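Local coordinates for hemerythrin HHE cation binding domain protein (PDB 6TYJ) that binds zinc and iron ions at a histidine- and carboxylate-rich site inside a hemerythrin-like helical bundle, its physiological role being unsettled, at residues V10-V15 with A134-L139; L51-R56 with Q149-A154; D60-A65 with D121-P126. All coordinates share one frame; numbering follows the deposited sequence. Where two conformers were deposited one is given.

Overall arrangement
Three contacts tie the helices of this single-chain, all-helical hemerythrin-like domain together. Interactions 1 and 2 alternate their segments along the chain, and both use helix 133-161, against helix 12-32 and helix 38-65 respectively; their centres lie about 18 Å apart. Interaction 3 falls between the segments of both, joining the end of helix 38-65 to the loop after helix 100-121. Its centre is about 11 Å from that of interaction 1, and the two touch through Tyr13; a weak hydrogen bond between Tyr150 and Asp60 links it to interaction 2. Helix 133-161 supplies no ligand to the zinc at His54, while interactions 1 and 3 lie on the same side of the chain's centre.

Interaction 1 (V10-V15 with A134-L139); sequences VNAYEV and AELEEL. Unlike the reference sequence in segment 10-15: Val10 (reference Met).
The backbones of 10-15 and 134-139 come very close where helix 12-32 begins, the CA atoms of Asn11 and Glu137 standing 4.2 Å apart. The carbonyl of Leu136, inside its helix, takes a weak hydrogen bond from the amide of Ala12 (Ala12 N to Leu136 O 3.0 Å), bent to 133° at the hydrogen. Asn11 CA offers a C-H to the same oxygen, and in return Glu137 CA directs its own toward Val10 O at 3.4 Å.

Asn11 is the N-cap of helix 12-32. With its CG tucked between the backbone N and the carbonyl carbon (chi1 71°), its OD1 turns back to the first turn and accepts from Glu14 N at 2.9 Å, the amide approaching almost end-on to the side-chain carbonyl. Glu14 completes a capping box: Asn11 N donates to Glu14 OE1, meeting it from above the carboxylate plane. The box thus holds the amide of Glu14 and that of the cap residue itself, while Asn11 CB rests beside the Leu136 carbonyl.

Leu136 carries the apolar part. Its CD2 sits over one face of the Tyr13 ring, 3.9 Å from the centroid, a CH-pi contact, while CD1 lies nearer the phenol end, 3.4 Å from Tyr13 OH. That hydroxyl is hydrogen-bonded to Ala125 N in the loop after helix 100-121. The methyl of Ala12 packs against two leucines, 4.0 Å from Leu136 CD2 and 3.8 Å from Leu139 CD2. Glu137 CB and CG lie beside Val10 O, and the chain runs on extended from there.

Helix 38-65 packs against the same residues, its Tyr62 touching both Ala12 and Tyr13 and its Ala65 meeting Leu139; Met143, farther along helix 133-161, continues the packing against Ala12 and Val15.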
loop_
_atom_site.group_PDB
_atom_site.type_symbol
_atom_site.label_atom_id
_atom_site.label_comp_id
_atom_site.label_asym_id
_atom_site.label_seq_id
_atom_site.Cartn_x
_atom_site.Cartn_y
_atom_site.Cartn_z
ATOM N N VAL A 10 15.213 -12.902 -5.279
ATOM C CA VAL A 10 14.375 -12.099 -4.396
ATOM C C VAL A 10 13.363 -13.006 -3.700
ATOM O O VAL A 10 13.045 -14.101 -4.173
ATOM C CB VAL A 10 13.665 -10.967 -5.164
ATOM C CG1 VAL A 10 12.357 -11.468 -5.773
ATOM C CG2 VAL A 10 13.406 -9.796 -4.248
ATOM N N ASN A 11 12.860 -12.560 -2.547
ATOM C CA ASN A 11 11.828 -13.307 -1.840
ATOM C C ASN A 11 10.700 -12.375 -1.417
ATOM O O ASN A 11 10.767 -11.149 -1.562
ATOM C CB ASN A 11 12.398 -14.106 -0.645
ATOM C CG ASN A 11 12.828 -13.245 0.524
ATOM O OD1 ASN A 11 12.211 -12.240 0.854
ATOM N ND2 ASN A 11 13.878 -13.684 1.200
ATOM N N ALA A 12 9.634 -12.997 -0.904
ATOM C CA ALA A 12 8.392 -12.280 -0.645
ATOM C C ALA A 12 8.587 -11.169 0.373
ATOM O O ALA A 12 7.984 -10.101 0.238
ATOM C CB ALA A 12 7.318 -13.261 -0.161
ATOM N N TYR A 13 9.414 -11.414 1.404
ATOM C CA TYR A 13 9.649 -10.397 2.426
ATOM C C TYR A 13 10.335 -9.184 1.825
ATOM O O TYR A 13 9.964 -8.043 2.113
ATOM C CB TYR A 13 10.514 -10.952 3.558
ATOM C CG TYR A 13 9.995 -12.247 4.168
ATOM C CD1 TYR A 13 8.637 -12.500 4.270
ATOM C CD2 TYR A 13 10.877 -13.187 4.669
ATOM C CE1 TYR A 13 8.176 -13.691 4.845
ATOM C CE2 TYR A 13 10.440 -14.362 5.236
ATOM C CZ TYR A 13 9.086 -14.608 5.333
ATOM O OH TYR A 13 8.687 -15.802 5.914
ATOM N N GLU A 14 11.359 -9.422 1.008
ATOM C CA GLU A 14 12.094 -8.318 0.401
ATOM C C GLU A 14 11.204 -7.506 -0.521
ATOM O O GLU A 14 11.271 -6.270 -0.530
ATOM C CB GLU A 14 13.306 -8.862 -0.355
ATOM C CG GLU A 14 14.334 -9.522 0.552
ATOM C CD GLU A 14 15.412 -10.276 -0.209
ATOM O OE1 GLU A 14 15.202 -10.587 -1.402
ATOM O OE2 GLU A 14 16.471 -10.562 0.392
ATOM N N VAL A 15 10.364 -8.176 -1.310
ATOM C CA VAL A 15 9.444 -7.454 -2.180
ATOM C C VAL A 15 8.598 -6.483 -1.372
ATOM O O VAL A 15 8.447 -5.314 -1.738
ATOM C CB VAL A 15 8.557 -8.431 -2.973
ATOM C CG1 VAL A 15 7.414 -7.662 -3.651
ATOM C CG2 VAL A 15 9.369 -9.136 -4.002
ATOM N N ALA A 134 12.729 -21.794 -0.527
ATOM C CA ALA A 134 12.389 -21.891 -1.942
ATOM C C ALA A 134 10.987 -21.354 -2.221
ATOM O O ALA A 134 10.767 -20.682 -3.237
ATOM C CB ALA A 134 12.511 -23.342 -2.407
ATOM N N GLU A 135 10.024 -21.648 -1.339
ATOM C CA GLU A 135 8.669 -21.136 -1.547
ATOM C C GLU A 135 8.614 -19.627 -1.411
ATOM O O GLU A 135 7.816 -18.976 -2.092
ATOM C CB GLU A 135 7.688 -21.757 -0.564
ATOM C CG GLU A 135 7.024 -22.995 -1.129
ATOM C CD GLU A 135 6.814 -24.060 -0.097
ATOM O OE1 GLU A 135 6.602 -23.717 1.088
ATOM O OE2 GLU A 135 6.877 -25.247 -0.488
ATOM N N LEU A 136 9.428 -19.068 -0.528
ATOM C CA LEU A 136 9.470 -17.621 -0.389
ATOM C C LEU A 136 10.087 -16.968 -1.617
ATOM O O LEU A 136 9.710 -15.847 -1.972
ATOM C CB LEU A 136 10.233 -17.262 0.879
ATOM C CG LEU A 136 9.424 -17.388 2.170
ATOM C CD1 LEU A 136 10.361 -17.421 3.374
ATOM C CD2 LEU A 136 8.410 -16.263 2.298
ATOM N N GLU A 137 11.002 -17.664 -2.299
ATOM C CA GLU A 137 11.555 -17.112 -3.531
ATOM C C GLU A 137 10.538 -17.171 -4.661
ATOM O O GLU A 137 10.357 -16.187 -5.388
ATOM C CB GLU A 137 12.840 -17.848 -3.914
ATOM C CG GLU A 137 14.016 -17.539 -3.000
ATOM C CD GLU A 137 15.290 -18.250 -3.425
ATOM O OE1 GLU A 137 15.389 -18.635 -4.611
ATOM O OE2 GLU A 137 16.192 -18.427 -2.575
ATOM N N GLU A 138 9.875 -18.323 -4.840
ATOM C CA GLU A 138 8.836 -18.408 -5.862
ATOM C C GLU A 138 7.721 -17.402 -5.603
ATOM O O GLU A 138 7.256 -16.730 -6.532
ATOM C CB GLU A 138 8.264 -19.827 -5.939
ATOM N N LEU A 139 7.291 -17.267 -4.341
ATOM C CA LEU A 139 6.253 -16.297 -4.016
ATOM C C LEU A 139 6.719 -14.874 -4.303
ATOM O O LEU A 139 5.951 -14.052 -4.825
ATOM C CB LEU A 139 5.843 -16.435 -2.551
ATOM C CG LEU A 139 4.723 -15.532 -2.021
ATOM C CD1 LEU A 139 3.394 -15.724 -2.786
ATOM C CD2 LEU A 139 4.550 -15.828 -0.545
#

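Interaction 2 (L51-R56 with Q149-A154); sequences LDIHFR and QYRGSA. With ZN (zinc ion), chain B.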
loop_
_atom_site.group_PDB
_atom_site.type_symbol
_atom_site.label_atom_id
_atom_site.label_comp_id
_atom_site.label_asym_id
_atom_site.label_seq_id
_atom_site.Cartn_x
_atom_site.Cartn_y
_atom_site.Cartn_z
ATOM N N LEU A 51 -0.142 2.385 -3.761
ATOM C CA LEU A 51 -0.965 1.846 -2.681
ATOM C C LEU A 51 -1.937 0.800 -3.210
ATOM O O LEU A 51 -2.078 -0.274 -2.618
ATOM C CB LEU A 51 -1.720 2.976 -1.972
ATOM C CG LEU A 51 -2.707 2.599 -0.864
ATOM C CD1 LEU A 51 -2.076 1.630 0.127
ATOM C CD2 LEU A 51 -3.235 3.844 -0.134
ATOM N N ASP A 52 -2.630 1.118 -4.307
ATOM C CA ASP A 52 -3.528 0.164 -4.971
ATOM C C ASP A 52 -2.842 -1.171 -5.188
ATOM O O ASP A 52 -3.354 -2.226 -4.780
ATOM C CB ASP A 52 -3.984 0.762 -6.309
ATOM C CG ASP A 52 -4.911 -0.143 -7.096
ATOM O OD1 ASP A 52 -5.585 -0.989 -6.496
ATOM O OD2 ASP A 52 -4.958 0.003 -8.325
ATOM N N ILE A 53 -1.668 -1.152 -5.810
ATOM C CA ILE A 53 -1.064 -2.434 -6.161
ATOM C C ILE A 53 -0.480 -3.127 -4.939
ATOM O O ILE A 53 -0.412 -4.374 -4.894
ATOM C CB ILE A 53 -0.033 -2.269 -7.281
ATOM C CG1 ILE A 53 1.218 -1.569 -6.809
ATOM C CG2 ILE A 53 -0.632 -1.484 -8.446
ATOM C CD1 ILE A 53 2.095 -1.154 -8.027
ATOM N N HIS A 54 -0.082 -2.353 -3.926
ATOM C CA HIS A 54 0.477 -2.930 -2.717
ATOM C C HIS A 54 -0.552 -3.749 -1.959
ATOM O O HIS A 54 -0.288 -4.911 -1.593
ATOM C CB HIS A 54 0.993 -1.814 -1.825
ATOM C CG HIS A 54 1.730 -2.311 -0.634
ATOM N ND1 HIS A 54 3.036 -2.725 -0.696
ATOM C CD2 HIS A 54 1.347 -2.452 0.657
ATOM C CE1 HIS A 54 3.437 -3.101 0.508
ATOM N NE2 HIS A 54 2.423 -2.953 1.340
ATOM N N PHE A 55 -1.736 -3.167 -1.721
ATOM C CA PHE A 55 -2.775 -3.906 -1.012
ATOM C C PHE A 55 -3.222 -5.113 -1.816
ATOM O O PHE A 55 -3.554 -6.145 -1.226
ATOM C CB PHE A 55 -3.964 -3.005 -0.672
ATOM C CG PHE A 55 -3.717 -2.117 0.518
ATOM C CD1 PHE A 55 -2.462 -2.055 1.105
ATOM C CD2 PHE A 55 -4.754 -1.377 1.064
ATOM C CE1 PHE A 55 -2.222 -1.234 2.214
ATOM C CE2 PHE A 55 -4.529 -0.565 2.158
ATOM C CZ PHE A 55 -3.260 -0.499 2.738
ATOM N N ARG A 56 -3.224 -5.012 -3.150
ATOM C CA ARG A 56 -3.649 -6.157 -3.964
ATOM C C ARG A 56 -2.647 -7.296 -3.885
ATOM O O ARG A 56 -3.054 -8.468 -3.774
ATOM C CB ARG A 56 -3.847 -5.729 -5.412
ATOM C CG ARG A 56 -5.114 -4.939 -5.653
ATOM C CD ARG A 56 -5.336 -4.720 -7.134
ATOM N NE ARG A 56 -6.341 -3.693 -7.346
ATOM C CZ ARG A 56 -7.622 -3.946 -7.570
ATOM N NH1 ARG A 56 -8.049 -5.198 -7.621
ATOM N NH2 ARG A 56 -8.470 -2.947 -7.760
ATOM N N GLN A 149 1.999 -6.172 -13.438
ATOM C CA GLN A 149 0.679 -6.288 -14.046
ATOM C C GLN A 149 -0.326 -5.354 -13.374
ATOM O O GLN A 149 -1.092 -4.649 -14.049
ATOM C CB GLN A 149 0.216 -7.736 -13.957
ATOM C CG GLN A 149 -1.223 -7.953 -14.369
ATOM C CD GLN A 149 -1.725 -9.268 -13.807
ATOM O OE1 GLN A 149 -1.048 -10.293 -13.920
ATOM N NE2 GLN A 149 -2.876 -9.234 -13.170
ATOM N N TYR A 150 -0.331 -5.326 -12.037
ATOM C CA TYR A 150 -1.287 -4.471 -11.341
ATOM C C TYR A 150 -0.974 -2.992 -11.561
ATOM O O TYR A 150 -1.886 -2.158 -11.625
ATOM C CB TYR A 150 -1.282 -4.770 -9.840
ATOM C CG TYR A 150 -1.911 -6.081 -9.429
ATOM C CD1 TYR A 150 -2.706 -6.802 -10.292
ATOM C CD2 TYR A 150 -1.746 -6.539 -8.125
ATOM C CE1 TYR A 150 -3.288 -7.999 -9.891
ATOM C CE2 TYR A 150 -2.323 -7.717 -7.705
ATOM C CZ TYR A 150 -3.082 -8.442 -8.598
ATOM O OH TYR A 150 -3.653 -9.646 -8.197
ATOM N N ARG A 151 0.301 -2.636 -11.681
ATOM C CA ARG A 151 0.589 -1.238 -11.968
ATOM C C ARG A 151 0.068 -0.846 -13.346
ATOM O O ARG A 151 -0.457 0.257 -13.522
ATOM C CB ARG A 151 2.086 -0.951 -11.839
ATOM C CG ARG A 151 2.358 0.553 -11.885
ATOM C CD ARG A 151 3.834 0.913 -11.694
ATOM N NE ARG A 151 4.366 0.647 -10.360
ATOM C CZ ARG A 151 5.166 -0.365 -10.041
ATOM N NH1 ARG A 151 5.539 -1.262 -10.966
ATOM N NH2 ARG A 151 5.603 -0.482 -8.796
ATOM N N GLY A 152 0.180 -1.750 -14.322
ATOM C CA GLY A 152 -0.388 -1.478 -15.635
ATOM C C GLY A 152 -1.882 -1.228 -15.580
ATOM O O GLY A 152 -2.386 -0.284 -16.188
ATOM N N SER A 153 -2.619 -2.091 -14.867
ATOM C CA SER A 153 -4.063 -1.887 -14.809
ATOM C C SER A 153 -4.431 -0.677 -13.958
ATOM O O SER A 153 -5.400 0.020 -14.288
ATOM C CB SER A 153 -4.769 -3.163 -14.324
ATOM O OG SER A 153 -4.285 -3.598 -13.071
ATOM N N ALA A 154 -3.666 -0.384 -12.902
ATOM C CA ALA A 154 -3.917 0.812 -12.107
ATOM C C ALA A 154 -3.750 2.059 -12.964
ATOM O O ALA A 154 -4.592 2.967 -12.941
ATOM C CB ALA A 154 -2.974 0.801 -10.904
HETATM ZN ZN ZN B . 2.367 -3.687 3.311
#
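One helix here serves two sides: 51-56 gives His54 to a zinc site and turns Ile53 and Arg56 the other way, onto helix 133-161. His54 NE2 binds the zinc ion at 2.1 Å, and His20, Glu58, His114 and Glu118 complete its protein ligands. Its other ring nitrogen, ND1, is hydrogen-bonded to His19, a second-shell bond that would be expected to restrain the imidazole's rotation.

On the outer side Ile53 points at helix 133-161. CG2 lies 3.5 Å from the backbone carbon Tyr150 C and also touches Tyr150 CB and Ala154 CB. With CG1 lodged between the backbone N and the carbonyl carbon (chi1 71°), CD1 swings over one face of the Arg151 guanidinium, 3.7 Å from Arg151 NH2; that same nitrogen is salt-bridged to Glu50. In this hemerythrin-like fold that zinc's ligands come from helices 12-32, 38-65 and 100-121; helix 133-161 supplies none and packs on the other side of 51-56, the two segment axes 9.1 Å apart with 138° between their N-to-C directions, roughly antiparallel.

Arg56 crosses the Tyr150 ring: CB touches the ring at CE2 (3.4 Å from Tyr150 CE2), and CD stands over one face, offset toward the rim. The guanidinium is turned 63° from the ring plane and drawn back along its own helix, where Arg56 NE makes a salt bridge to Asp52 OD1 at 2.9 Å, on the syn side but tilted out of the carboxylate plane. The second carboxylate oxygen, Asp52 OD2, lies 3.4 Å from the methyl carbon Ala154 CB, while Tyr150 OH is hydrogen-bonded to Arg146.

Interaction 3 (D60-A65 with D121-P126); sequences DLYYPA and DMIPAP
Tyr62 and Tyr63, consecutive residues near the end of helix 38-65, reach across to the loop 121-126. Tyr62 makes the polar link. Its CG stands anti to the backbone N (chi1 -175°), which sends the ring out from the helix, and its hydroxyl donates to the main-chain carbonyl of Met122 (Tyr62 OH to Met122 O 2.6 Å). The oxygen lies at the edge of the ring, in its plane, while the hydroxyl is tilted 16° from the carbonyl plane. Ile123 CG1 approaches obliquely, 3.6 Å from Tyr62 OH.

The loop follows helix 100-121, which Met122 leaves, and a cis peptide bond precedes Pro124. The contact lies toward one end of the hemerythrin-like bundle, close to the metals: the nearest atoms of the Tyr63 side chain are about 3 Å from a bound zinc ion and from the side chain of the metal ligand Glu118.

Tyr63 supplies the apolar half. The Met122 side chain, bent at both chi2 and chi3, crosses it at about a right angle, and the methyl carbon Met122 CE approaches Tyr63 CD1 at 3.8 Å. From helix 70-91, Leu72 and Ile73 also touch Met122, and His77 meets the Tyr63 ring edge-to-face.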
loop_
_atom_site.group_PDB
_atom_site.type_symbol
_atom_site.label_atom_id
_atom_site.label_comp_id
_atom_site.label_asym_id
_atom_site.label_seq_id
_atom_site.Cartn_x
_atom_site.Cartn_y
_atom_site.Cartn_z
ATOM N N ASP A 60 -3.887 -10.731 -2.484
ATOM C CA ASP A 60 -4.056 -11.767 -3.509
ATOM C C ASP A 60 -2.985 -12.841 -3.459
ATOM O O ASP A 60 -3.235 -13.975 -3.921
ATOM C CB ASP A 60 -4.033 -11.127 -4.899
ATOM C CG ASP A 60 -5.171 -10.134 -5.118
ATOM O OD1 ASP A 60 -6.121 -10.073 -4.297
ATOM O OD2 ASP A 60 -5.140 -9.442 -6.153
ATOM N N LEU A 61 -1.797 -12.523 -2.946
ATOM C CA LEU A 61 -0.681 -13.463 -2.953
ATOM C C LEU A 61 -0.087 -13.665 -1.565
ATOM O O LEU A 61 0.055 -14.806 -1.113
ATOM C CB LEU A 61 0.399 -13.000 -3.932
ATOM C CG LEU A 61 -0.004 -13.174 -5.401
ATOM C CD1 LEU A 61 0.925 -12.494 -6.381
ATOM C CD2 LEU A 61 -0.065 -14.659 -5.704
ATOM N N TYR A 62 0.283 -12.583 -0.871
ATOM C CA TYR A 62 1.087 -12.775 0.333
ATOM C C TYR A 62 0.251 -13.277 1.510
ATOM O O TYR A 62 0.599 -14.272 2.159
ATOM C CB TYR A 62 1.774 -11.457 0.700
ATOM C CG TYR A 62 2.731 -11.610 1.874
ATOM C CD1 TYR A 62 3.880 -12.376 1.748
ATOM C CD2 TYR A 62 2.467 -11.010 3.107
ATOM C CE1 TYR A 62 4.762 -12.511 2.813
ATOM C CE2 TYR A 62 3.345 -11.163 4.195
ATOM C CZ TYR A 62 4.483 -11.911 4.032
ATOM O OH TYR A 62 5.381 -12.077 5.067
ATOM N N TYR A 63 -0.831 -12.571 1.838
ATOM C CA TYR A 63 -1.629 -13.002 2.972
ATOM C C TYR A 63 -2.238 -14.396 2.764
ATOM O O TYR A 63 -2.308 -15.140 3.756
ATOM C CB TYR A 63 -2.706 -11.946 3.284
ATOM C CG TYR A 63 -2.191 -10.658 3.873
ATOM C CD1 TYR A 63 -0.971 -10.631 4.513
ATOM C CD2 TYR A 63 -2.926 -9.473 3.781
ATOM C CE1 TYR A 63 -0.475 -9.446 5.082
ATOM C CE2 TYR A 63 -2.436 -8.296 4.346
ATOM C CZ TYR A 63 -1.203 -8.301 4.980
ATOM O OH TYR A 63 -0.664 -7.160 5.568
ATOM N N PRO A 64 -2.650 -14.832 1.551
ATOM C CA PRO A 64 -3.140 -16.212 1.425
ATOM C C PRO A 64 -2.081 -17.245 1.774
ATOM O O PRO A 64 -2.408 -18.292 2.365
ATOM C CB PRO A 64 -3.585 -16.280 -0.047
ATOM C CG PRO A 64 -4.068 -14.856 -0.315
ATOM C CD PRO A 64 -3.031 -13.994 0.389
ATOM N N ALA A 65 -0.817 -16.979 1.418
ATOM C CA ALA A 65 0.279 -17.872 1.768
ATOM C C ALA A 65 0.464 -17.964 3.272
ATOM O O ALA A 65 0.979 -18.973 3.789
ATOM C CB ALA A 65 1.576 -17.394 1.117
ATOM N N ASP A 121 4.648 -8.060 12.835
ATOM C CA ASP A 121 3.813 -9.236 13.057
ATOM C C ASP A 121 3.844 -10.239 11.918
ATOM O O ASP A 121 3.629 -11.425 12.160
ATOM C CB ASP A 121 2.348 -8.819 13.242
ATOM C CG ASP A 121 2.087 -8.105 14.548
ATOM O OD1 ASP A 121 2.975 -8.097 15.425
ATOM O OD2 ASP A 121 0.974 -7.553 14.693
ATOM N N MET A 122 4.063 -9.785 10.681
ATOM C CA MET A 122 3.743 -10.604 9.510
ATOM C C MET A 122 4.885 -10.756 8.515
ATOM O O MET A 122 4.737 -11.534 7.559
ATOM C CB MET A 122 2.512 -10.040 8.775
ATOM C CG MET A 122 1.200 -10.204 9.543
ATOM S SD MET A 122 0.651 -11.919 9.591
ATOM C CE MET A 122 -0.221 -11.970 8.037
ATOM N N ILE A 123 6.006 -10.067 8.719
ATOM C CA ILE A 123 7.215 -10.175 7.901
ATOM C C ILE A 123 8.414 -10.331 8.831
ATOM O O ILE A 123 8.797 -9.358 9.499
ATOM C CB ILE A 123 7.404 -8.942 7.000
ATOM C CG1 ILE A 123 6.198 -8.735 6.075
ATOM C CG2 ILE A 123 8.725 -9.043 6.206
ATOM C CD1 ILE A 123 6.246 -7.393 5.320
ATOM N N PRO A 124 9.049 -11.520 8.924
ATOM C CA PRO A 124 8.714 -12.770 8.222
ATOM C C PRO A 124 7.430 -13.384 8.720
ATOM O O PRO A 124 6.830 -12.884 9.660
ATOM C CB PRO A 124 9.891 -13.700 8.539
ATOM C CG PRO A 124 10.933 -12.848 9.143
ATOM C CD PRO A 124 10.243 -11.673 9.765
ATOM N N ALA A 125 7.015 -14.486 8.087
ATOM C CA ALA A 125 5.733 -15.067 8.421
ATOM C C ALA A 125 5.683 -15.479 9.889
ATOM O O ALA A 125 6.705 -15.870 10.477
ATOM C CB ALA A 125 5.442 -16.277 7.544
ATOM N N PRO A 126 4.502 -15.426 10.496
ATOM C CA PRO A 126 4.348 -15.845 11.893
ATOM C C PRO A 126 4.653 -17.325 12.079
ATOM O O PRO A 126 4.654 -18.117 11.118
ATOM C CB PRO A 126 2.871 -15.541 12.195
ATOM C CG PRO A 126 2.450 -14.570 11.189
ATOM C CD PRO A 126 3.265 -14.835 9.953
#